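Local coordinates for protein sulfate adenylyltransferase (Allochromatium vinosum, PDB 4DNX) that catalyses the adenylation of sulfate by ATP, giving adenosine 5'-phosphosulfate and diphosphate, the first step on the route from sulfate to sulfite, at residues Ala245-Arg248 with Thr249-Glu252; Ala299-Gly302 with Asp303-Gly306; Ser360-Arg363 with Val364-Met367; Val383-Ile386 with Leu387-Tyr390. One frame throughout, in Å; residues are numbered along the deposited sequence.

Contact 1. Residues Ala245-Arg248 with Thr249-Glu252; sequences AAIR and TMAE
Successive i to i+4 backbone bonds tie Ala245-Arg248 to Thr249-Glu252 as one unbroken length of helix 240-254, Met250 N lying 3.1 Å from Ala246 O and Ala251 N 3.0 Å from Ile247 O. Ala245 O accepts twice, from Thr249 N at 2.9 Å and from the hydroxyl Thr249 OG1 at 2.7 Å, the two donors arriving from opposite faces of the carbonyl plane. With chi1 at -60°, Thr249 OG1 sits beside its own backbone N and faces back down the helix to this carbonyl. On the inner side, Met250 bends at chi3 (77°), and its CE comes to 4.4 Å from Ile247 CG2. Ile247 also packs on Ile226 and Met228 of strand 223-230 and on Val262 of strand 260-266, placing this face against the parallel sheet within a beta-alpha-beta unit. Arg248 behaves differently: its chain is extended from CG to NE and leads off the helix, and NH2 forms a salt bridge with Glu182 OE1 of the second subunit. Glu252, folded at chi2 (96°), returns to its own helix, 6.0 Å separating its OE2 from Arg248 NH1, and also packs on Gln188 of the second subunit. Its OE2 lies 2.8 Å from Arg248 O, an approach of two acceptors and not a hydrogen bond, so the placing of this carboxylate is doubtful. The chemistry thus divides by side chain: Thr249 spends its hydroxyl on the helix itself, the Ile247-Met250 pair faces the sheet, and Arg248 puts its charge into the subunit interface.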
loop_
_atom_site.group_PDB
_atom_site.type_symbol
_atom_site.label_atom_id
_atom_site.label_comp_id
_atom_site.label_asym_id
_atom_site.label_seq_id
_atom_site.Cartn_x
_atom_site.Cartn_y
_atom_site.Cartn_z
ATOM N N ALA A 245 -0.923 14.435 -6.934
ATOM C CA ALA A 245 0.120 15.037 -7.783
ATOM C C ALA A 245 0.642 16.347 -7.171
ATOM O O ALA A 245 1.851 16.609 -7.175
ATOM C CB ALA A 245 -0.411 15.313 -9.170
ATOM N N ALA A 246 -0.274 17.192 -6.670
ATOM C CA ALA A 246 0.161 18.463 -6.046
ATOM C C ALA A 246 1.049 18.260 -4.813
ATOM O O ALA A 246 2.081 18.927 -4.669
ATOM C CB ALA A 246 -1.077 19.345 -5.681
ATOM N N ILE A 247 0.664 17.322 -3.934
ATOM C CA ILE A 247 1.404 17.067 -2.689
ATOM C C ILE A 247 2.751 16.439 -3.025
ATOM O O ILE A 247 3.793 16.821 -2.444
ATOM C CB ILE A 247 0.585 16.202 -1.679
ATOM C CG1 ILE A 247 -0.562 17.083 -1.135
ATOM C CG2 ILE A 247 1.474 15.713 -0.461
ATOM C CD1 ILE A 247 -1.511 16.391 -0.255
ATOM N N ARG A 248 2.738 15.492 -3.973
ATOM C CA ARG A 248 3.992 14.782 -4.330
ATOM C C ARG A 248 4.957 15.707 -5.032
ATOM O O ARG A 248 6.181 15.601 -4.835
ATOM C CB ARG A 248 3.726 13.570 -5.200
ATOM C CG ARG A 248 3.096 12.438 -4.405
ATOM C CD ARG A 248 2.927 11.257 -5.349
ATOM N NE ARG A 248 1.991 10.228 -4.864
ATOM C CZ ARG A 248 2.268 9.329 -3.918
ATOM N NH1 ARG A 248 3.441 9.335 -3.283
ATOM N NH2 ARG A 248 1.359 8.409 -3.603
ATOM N N THR A 249 4.421 16.630 -5.836
ATOM C CA THR A 249 5.295 17.597 -6.525
ATOM C C THR A 249 5.956 18.557 -5.527
ATOM O O THR A 249 7.136 18.905 -5.684
ATOM C CB THR A 249 4.517 18.373 -7.612
ATOM O OG1 THR A 249 4.023 17.441 -8.569
ATOM C CG2 THR A 249 5.432 19.367 -8.356
ATOM N N MET A 250 5.191 19.019 -4.546
ATOM C CA MET A 250 5.735 19.856 -3.473
ATOM C C MET A 250 6.859 19.095 -2.755
ATOM O O MET A 250 7.968 19.617 -2.557
ATOM C CB MET A 250 4.629 20.261 -2.496
ATOM C CG MET A 250 5.185 20.851 -1.203
ATOM S SD MET A 250 4.017 20.821 0.160
ATOM C CE MET A 250 4.171 19.054 0.552
ATOM N N ALA A 251 6.588 17.851 -2.407
ATOM C CA ALA A 251 7.563 17.034 -1.661
ATOM C C ALA A 251 8.883 16.871 -2.418
ATOM O O ALA A 251 9.993 17.039 -1.861
ATOM C CB ALA A 251 6.918 15.660 -1.336
ATOM N N GLU A 252 8.772 16.549 -3.697
ATOM C CA GLU A 252 9.944 16.266 -4.544
ATOM C C GLU A 252 10.802 17.472 -4.819
ATOM O O GLU A 252 12.038 17.363 -4.831
ATOM C CB GLU A 252 9.493 15.636 -5.857
ATOM C CG GLU A 252 9.527 14.113 -5.778
ATOM C CD GLU A 252 8.185 13.495 -5.424
ATOM O OE1 GLU A 252 7.491 13.090 -6.386
ATOM O OE2 GLU A 252 7.826 13.396 -4.213
#

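Contact 2. Residues Ala299-Gly302 with Asp303-Gly306; sequences AGVG and DYYG
Tyr304 lays its ring alongside Val301, the two side chains pointing the same way, with Tyr304 CD2 4.0 Å from Val301 CG1. The same ring carbon also meets the backbone: Val301 O stands at the ring edge, near its plane, 3.3 Å from Tyr304 CD2. A chi1 of -55° sets CG beside the backbone N, which places the CD2 edge by Val301. These residues bound a type II' beta turn, Val301 to Tyr304, and Gly302 at its second position has phi 53° and psi -137°, a region that favours glycine. The turn lies in the loop between strand 291-294 and helix 309-316, and Ala299-Gly300 end the GRDHAG sequence of ATP sulfurylases, which in relatives lines the nucleotide site. Water 1 links Val301 O (3.1 Å) to Tyr305 N (3.0 Å), just past the turn; it accepts from Tyr305 N, and its donation to Val301 O competes with other acceptors. Tyr305 carries the contact further back along the loop, its CD2 meeting Gly300 CA edge-on at 4.0 Å. Over the centre of one face of the Tyr305 ring lies Tyr304 CB, 3.8 Å above the plane. The phenol of Tyr305 is held by hydrogen bonds between its OH and both Tyr136 O and His143 NE2.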
loop_
_atom_site.group_PDB
_atom_site.type_symbol
_atom_site.label_atom_id
_atom_site.label_comp_id
_atom_site.label_asym_id
_atom_site.label_seq_id
_atom_site.Cartn_x
_atom_site.Cartn_y
_atom_site.Cartn_z
ATOM N N ALA A 299 -9.820 20.197 14.030
ATOM C CA ALA A 299 -10.952 19.235 13.974
ATOM C C ALA A 299 -12.306 19.850 14.371
ATOM O O ALA A 299 -13.252 19.120 14.720
ATOM C CB ALA A 299 -10.646 18.003 14.842
ATOM N N GLY A 300 -12.401 21.165 14.293
ATOM C CA GLY A 300 -13.594 21.902 14.751
ATOM C C GLY A 300 -14.702 21.994 13.718
ATOM O O GLY A 300 -14.550 21.557 12.566
ATOM N N VAL A 301 -15.834 22.504 14.178
ATOM C CA VAL A 301 -17.005 22.824 13.340
ATOM C C VAL A 301 -17.751 23.935 14.055
ATOM O O VAL A 301 -17.682 24.034 15.289
ATOM C CB VAL A 301 -17.898 21.555 13.108
ATOM C CG1 VAL A 301 -18.504 21.039 14.389
ATOM C CG2 VAL A 301 -18.948 21.789 12.037
ATOM N N GLY A 302 -18.438 24.790 13.290
ATOM C CA GLY A 302 -19.313 25.821 13.862
ATOM C C GLY A 302 -18.587 26.677 14.885
ATOM O O GLY A 302 -17.412 27.021 14.696
ATOM N N ASP A 303 -19.253 26.951 16.003
ATOM C CA ASP A 303 -18.690 27.811 17.037
ATOM C C ASP A 303 -18.552 27.127 18.400
ATOM O O ASP A 303 -18.481 27.789 19.421
ATOM C CB ASP A 303 -19.532 29.105 17.147
ATOM C CG ASP A 303 -18.698 30.350 16.968
ATOM O OD1 ASP A 303 -17.759 30.336 16.125
ATOM O OD2 ASP A 303 -18.977 31.348 17.678
ATOM N N TYR A 304 -18.507 25.797 18.418
ATOM C CA TYR A 304 -18.575 25.055 19.675
ATOM C C TYR A 304 -17.309 25.092 20.510
ATOM O O TYR A 304 -17.393 24.959 21.721
ATOM C CB TYR A 304 -18.951 23.585 19.437
ATOM C CG TYR A 304 -20.214 23.440 18.662
ATOM C CD1 TYR A 304 -21.462 23.627 19.280
ATOM C CD2 TYR A 304 -20.178 23.153 17.303
ATOM C CE1 TYR A 304 -22.624 23.512 18.557
ATOM C CE2 TYR A 304 -21.355 23.037 16.558
ATOM C CZ TYR A 304 -22.561 23.202 17.197
ATOM O OH TYR A 304 -23.733 23.084 16.483
ATOM N N TYR A 305 -16.149 25.256 19.872
ATOM C CA TYR A 305 -14.870 25.154 20.560
ATOM C C TYR A 305 -14.047 26.450 20.499
ATOM O O TYR A 305 -14.139 27.234 19.554
ATOM C CB TYR A 305 -14.054 23.972 19.994
ATOM C CG TYR A 305 -14.897 22.739 19.740
ATOM C CD1 TYR A 305 -15.561 22.087 20.795
ATOM C CD2 TYR A 305 -15.081 22.255 18.448
ATOM C CE1 TYR A 305 -16.366 20.954 20.571
ATOM C CE2 TYR A 305 -15.887 21.109 18.216
ATOM C CZ TYR A 305 -16.542 20.491 19.294
ATOM O OH TYR A 305 -17.331 19.397 19.072
ATOM N N GLY A 306 -13.282 26.691 21.550
ATOM C CA GLY A 306 -12.354 27.826 21.533
ATOM C C GLY A 306 -11.204 27.532 20.563
ATOM O O GLY A 306 -10.870 26.367 20.331
HETATM O O HOH W 1 -15.520 25.573 16.929
#

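Contact 3. Residues Ser360-Arg363 with Val364-Met367; sequences SGTR and VREM
Arg363 and Glu366 cross at a slant, guanidinium and carboxylate planes 44° apart, and meet in a salt bridge of 3.0 Å between Arg363 NH1 and Glu366 OE2. The bond is bent (149° at the hydrogen): OE2 lies at the guanidinium edge, slightly tilted from its plane, and offers its anti lone pair, the one away from OE1. Arg363 reaches this position by folding at chi2 and chi3, whereas the Glu366 chain runs straight beyond CG. The other amino group faces Met367, whose extended chain carries CE to 3.4 Å from Arg363 NH2. One turn before Glu366, Thr362 points its methyl CG2 at Glu366 OE1, 3.5 Å away, and lies side by side with Arg365, CG2 being 3.9 Å from Arg365 NH2. At the start of helix 361-369, Ser360 is the N-cap, its OG accepting from Arg363 N at 3.1 Å. In addition Ser360 O receives Val364 N at 3.0 Å, and Val364 CG2 also comes to 3.5 Å from that oxygen. Val364 is turned inward, on His205, Leu359 and Pro374. The sequence from Ser360 to Arg365 matches the SxTxxR motif, which in relatives helps bind nucleotide phosphates. Chemically, Arg363 N-H is tied to the cap and its guanidinium to Glu366, an i to i+3 surface ion pair whose geometry may owe something to the crystal neighbour both residues touch.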
loop_
_atom_site.group_PDB
_atom_site.type_symbol
_atom_site.label_atom_id
_atom_site.label_comp_id
_atom_site.label_asym_id
_atom_site.label_seq_id
_atom_site.Cartn_x
_atom_site.Cartn_y
_atom_site.Cartn_z
ATOM N N SER A 360 -5.665 34.084 1.913
ATOM C CA SER A 360 -6.280 32.913 2.473
ATOM C C SER A 360 -6.257 31.725 1.508
ATOM O O SER A 360 -6.113 31.903 0.284
ATOM C CB SER A 360 -7.711 33.239 2.894
ATOM O OG SER A 360 -8.494 33.566 1.762
ATOM N N GLY A 361 -6.481 30.540 2.054
ATOM C CA GLY A 361 -6.620 29.321 1.256
ATOM C C GLY A 361 -7.802 29.486 0.299
ATOM O O GLY A 361 -7.771 28.990 -0.818
ATOM N N THR A 362 -8.810 30.238 0.719
ATOM C CA THR A 362 -9.963 30.454 -0.129
ATOM C C THR A 362 -9.568 31.296 -1.334
ATOM O O THR A 362 -9.942 30.970 -2.469
ATOM C CB THR A 362 -11.139 31.117 0.648
ATOM O OG1 THR A 362 -11.642 30.140 1.568
ATOM C CG2 THR A 362 -12.256 31.572 -0.294
ATOM N N ARG A 363 -8.860 32.391 -1.080
ATOM C CA ARG A 363 -8.395 33.249 -2.161
ATOM C C ARG A 363 -7.459 32.507 -3.147
ATOM O O ARG A 363 -7.561 32.714 -4.356
ATOM C CB ARG A 363 -7.728 34.510 -1.623
ATOM C CG ARG A 363 -8.705 35.523 -1.045
ATOM C CD ARG A 363 -9.572 36.163 -2.117
ATOM N NE ARG A 363 -8.760 36.995 -2.998
ATOM C CZ ARG A 363 -8.685 36.878 -4.331
ATOM N NH1 ARG A 363 -9.381 35.949 -4.998
ATOM N NH2 ARG A 363 -7.888 37.686 -5.005
ATOM N N VAL A 364 -6.549 31.678 -2.635
ATOM C CA VAL A 364 -5.680 30.861 -3.495
ATOM C C VAL A 364 -6.506 29.963 -4.443
ATOM O O VAL A 364 -6.269 29.929 -5.651
ATOM C CB VAL A 364 -4.682 30.018 -2.635
ATOM C CG1 VAL A 364 -3.968 28.945 -3.467
ATOM C CG2 VAL A 364 -3.658 30.941 -1.964
ATOM N N ARG A 365 -7.521 29.313 -3.888
ATOM C CA ARG A 365 -8.377 28.417 -4.664
ATOM C C ARG A 365 -9.138 29.207 -5.752
ATOM O O ARG A 365 -9.246 28.759 -6.907
ATOM C CB ARG A 365 -9.360 27.728 -3.721
ATOM C CG ARG A 365 -10.103 26.555 -4.308
ATOM C CD ARG A 365 -11.529 26.933 -4.656
ATOM N NE ARG A 365 -12.293 27.478 -3.520
ATOM C CZ ARG A 365 -13.278 28.382 -3.640
ATOM N NH1 ARG A 365 -13.643 28.842 -4.832
ATOM N NH2 ARG A 365 -13.901 28.845 -2.565
ATOM N N GLU A 366 -9.672 30.368 -5.393
ATOM C CA GLU A 366 -10.360 31.223 -6.364
ATOM C C GLU A 366 -9.428 31.583 -7.538
ATOM O O GLU A 366 -9.829 31.487 -8.705
ATOM C CB GLU A 366 -10.893 32.517 -5.716
ATOM C CG GLU A 366 -12.072 32.237 -4.712
ATOM C CD GLU A 366 -12.484 33.480 -3.927
ATOM O OE1 GLU A 366 -13.433 33.377 -3.101
ATOM O OE2 GLU A 366 -11.895 34.564 -4.138
ATOM N N MET A 367 -8.208 32.009 -7.215
ATOM C CA MET A 367 -7.238 32.411 -8.248
ATOM C C MET A 367 -6.929 31.254 -9.220
ATOM O O MET A 367 -6.955 31.459 -10.468
ATOM C CB MET A 367 -5.955 32.939 -7.597
ATOM C CG MET A 367 -6.111 34.351 -7.042
ATOM S SD MET A 367 -4.545 34.859 -6.253
ATOM C CE MET A 367 -4.782 36.583 -5.923
#

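Contact 4. Residues Val383-Ile386 with Leu387-Tyr390; sequences VAQI and LMDY
Helix 381-393, close to the C-terminal end of the chain, supplies both Val383-Ile386 and Leu387-Tyr390, and its two flanks differ. Backbone bonds of the alpha-helical i to i+4 pattern run throughout, including Met388 N to Ala384 O at 2.8 Å and Leu387 N to Val383 O at 3.2 Å. On the buried flank, Val383 CG1 and Leu387 CD1 stand 4.4 Å apart, one turn separating them. Val383 also packs on Ala246 and Leu387 on Val242, both of helix 240-254, while Ala384, Leu387 and Met388 reach Leu368 of helix 361-369; the helix therefore packs against two others. Met388 bends at chi3 (-70°), which folds its CE back to 4.0 Å from Ala384 CB and 3.4 Å from Ala384 O. Gln385 crosses over Met388 at about a right angle, the amide oxygen OE1 lying 3.9 Å from the methyl CE. On the exposed flank, Gln385 starts with CG opposite its backbone N (chi1 -164°) and then kinks at chi2, bringing the amide forward along the helix to Asp389. That carboxylate is shared with Arg392, which forms a salt bridge to OD1, so the negative charge has a cationic partner further along the helix. Gln385 NE2 gives OD1 an N-H lying in its amide plane, and meets that oxygen at 3.0 Å from above the carboxylate plane, 42° out of it.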
loop_
_atom_site.group_PDB
_atom_site.type_symbol
_atom_site.label_atom_id
_atom_site.label_comp_id
_atom_site.label_asym_id
_atom_site.label_seq_id
_atom_site.Cartn_x
_atom_site.Cartn_y
_atom_site.Cartn_z
ATOM N N VAL A 383 2.987 23.500 -8.400
ATOM C CA VAL A 383 1.744 23.089 -7.699
ATOM C C VAL A 383 0.557 23.887 -8.326
ATOM O O VAL A 383 -0.509 23.321 -8.676
ATOM C CB VAL A 383 1.868 23.309 -6.174
ATOM C CG1 VAL A 383 0.542 22.986 -5.458
ATOM C CG2 VAL A 383 3.048 22.417 -5.549
ATOM N N ALA A 384 0.736 25.188 -8.464
ATOM C CA ALA A 384 -0.286 26.014 -9.110
ATOM C C ALA A 384 -0.644 25.456 -10.488
ATOM O O ALA A 384 -1.840 25.437 -10.883
ATOM C CB ALA A 384 0.203 27.463 -9.229
ATOM N N GLN A 385 0.371 25.058 -11.270
ATOM C CA GLN A 385 0.089 24.591 -12.632
ATOM C C GLN A 385 -0.805 23.332 -12.631
ATOM O O GLN A 385 -1.746 23.230 -13.451
ATOM C CB GLN A 385 1.350 24.316 -13.443
ATOM C CG GLN A 385 1.083 24.222 -14.914
ATOM C CD GLN A 385 0.556 25.559 -15.463
ATOM O OE1 GLN A 385 1.170 26.615 -15.253
ATOM N NE2 GLN A 385 -0.610 25.522 -16.101
ATOM N N ILE A 386 -0.505 22.411 -11.732
ATOM C CA ILE A 386 -1.273 21.152 -11.608
ATOM C C ILE A 386 -2.761 21.470 -11.345
ATOM O O ILE A 386 -3.661 20.950 -12.036
ATOM C CB ILE A 386 -0.690 20.249 -10.542
ATOM C CG1 ILE A 386 0.582 19.584 -11.084
ATOM C CG2 ILE A 386 -1.730 19.169 -10.030
ATOM C CD1 ILE A 386 1.377 18.888 -9.999
ATOM N N LEU A 387 -2.991 22.369 -10.394
ATOM C CA LEU A 387 -4.365 22.793 -10.060
ATOM C C LEU A 387 -5.030 23.595 -11.201
ATOM O O LEU A 387 -6.212 23.377 -11.524
ATOM C CB LEU A 387 -4.381 23.552 -8.729
ATOM C CG LEU A 387 -4.025 22.582 -7.574
ATOM C CD1 LEU A 387 -3.721 23.322 -6.305
ATOM C CD2 LEU A 387 -5.184 21.569 -7.371
ATOM N N MET A 388 -4.296 24.506 -11.841
ATOM C CA MET A 388 -4.892 25.304 -12.929
ATOM C C MET A 388 -5.282 24.422 -14.093
ATOM O O MET A 388 -6.311 24.658 -14.742
ATOM C CB MET A 388 -3.949 26.407 -13.402
ATOM C CG MET A 388 -3.935 27.520 -12.398
ATOM S SD MET A 388 -3.009 28.943 -12.899
ATOM C CE MET A 388 -1.362 28.231 -12.783
ATOM N N ASP A 389 -4.472 23.388 -14.335
ATOM C CA ASP A 389 -4.719 22.476 -15.448
ATOM C C ASP A 389 -5.980 21.690 -15.156
ATOM O O ASP A 389 -6.815 21.527 -16.068
ATOM C CB ASP A 389 -3.533 21.528 -15.687
ATOM C CG ASP A 389 -2.382 22.199 -16.445
ATOM O OD1 ASP A 389 -2.492 23.374 -16.842
ATOM O OD2 ASP A 389 -1.329 21.546 -16.600
ATOM N N TYR A 390 -6.134 21.276 -13.893
ATOM C CA TYR A 390 -7.325 20.586 -13.432
ATOM C C TYR A 390 -8.565 21.478 -13.627
ATOM O O TYR A 390 -9.525 21.055 -14.274
ATOM C CB TYR A 390 -7.208 20.137 -11.984
ATOM C CG TYR A 390 -8.547 19.823 -11.383
ATOM C CD1 TYR A 390 -9.282 18.729 -11.842
ATOM C CD2 TYR A 390 -9.105 20.653 -10.406
ATOM C CE1 TYR A 390 -10.543 18.434 -11.317
ATOM C CE2 TYR A 390 -10.368 20.373 -9.865
ATOM C CZ TYR A 390 -11.070 19.258 -10.327
ATOM O OH TYR A 390 -12.308 18.958 -9.797
#

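Overall arrangement
Contacts 1 and 4 touch directly, their centres 12 Å apart: Ile386 CD1 lies 3.3 Å from Thr249 OG1, so helix 381-393 packs on the side of helix 240-254 where that threonine sits. Contact 3, on the preceding helix 361-369, joins the same cluster; its centre is 13 Å from that of contact 4 and the nearest atoms are about 5 Å apart, with Leu368 linking the two helices. Contact 2 stands apart, its nearest atoms about 14 Å from contact 3 and about 17 Å from contact 1. Contact 2 contains the end of the GRDHAG sequence and contact 3 the SxTxxR-like one, both probably near the nucleotide site; contact 1 alone reaches the second subunit.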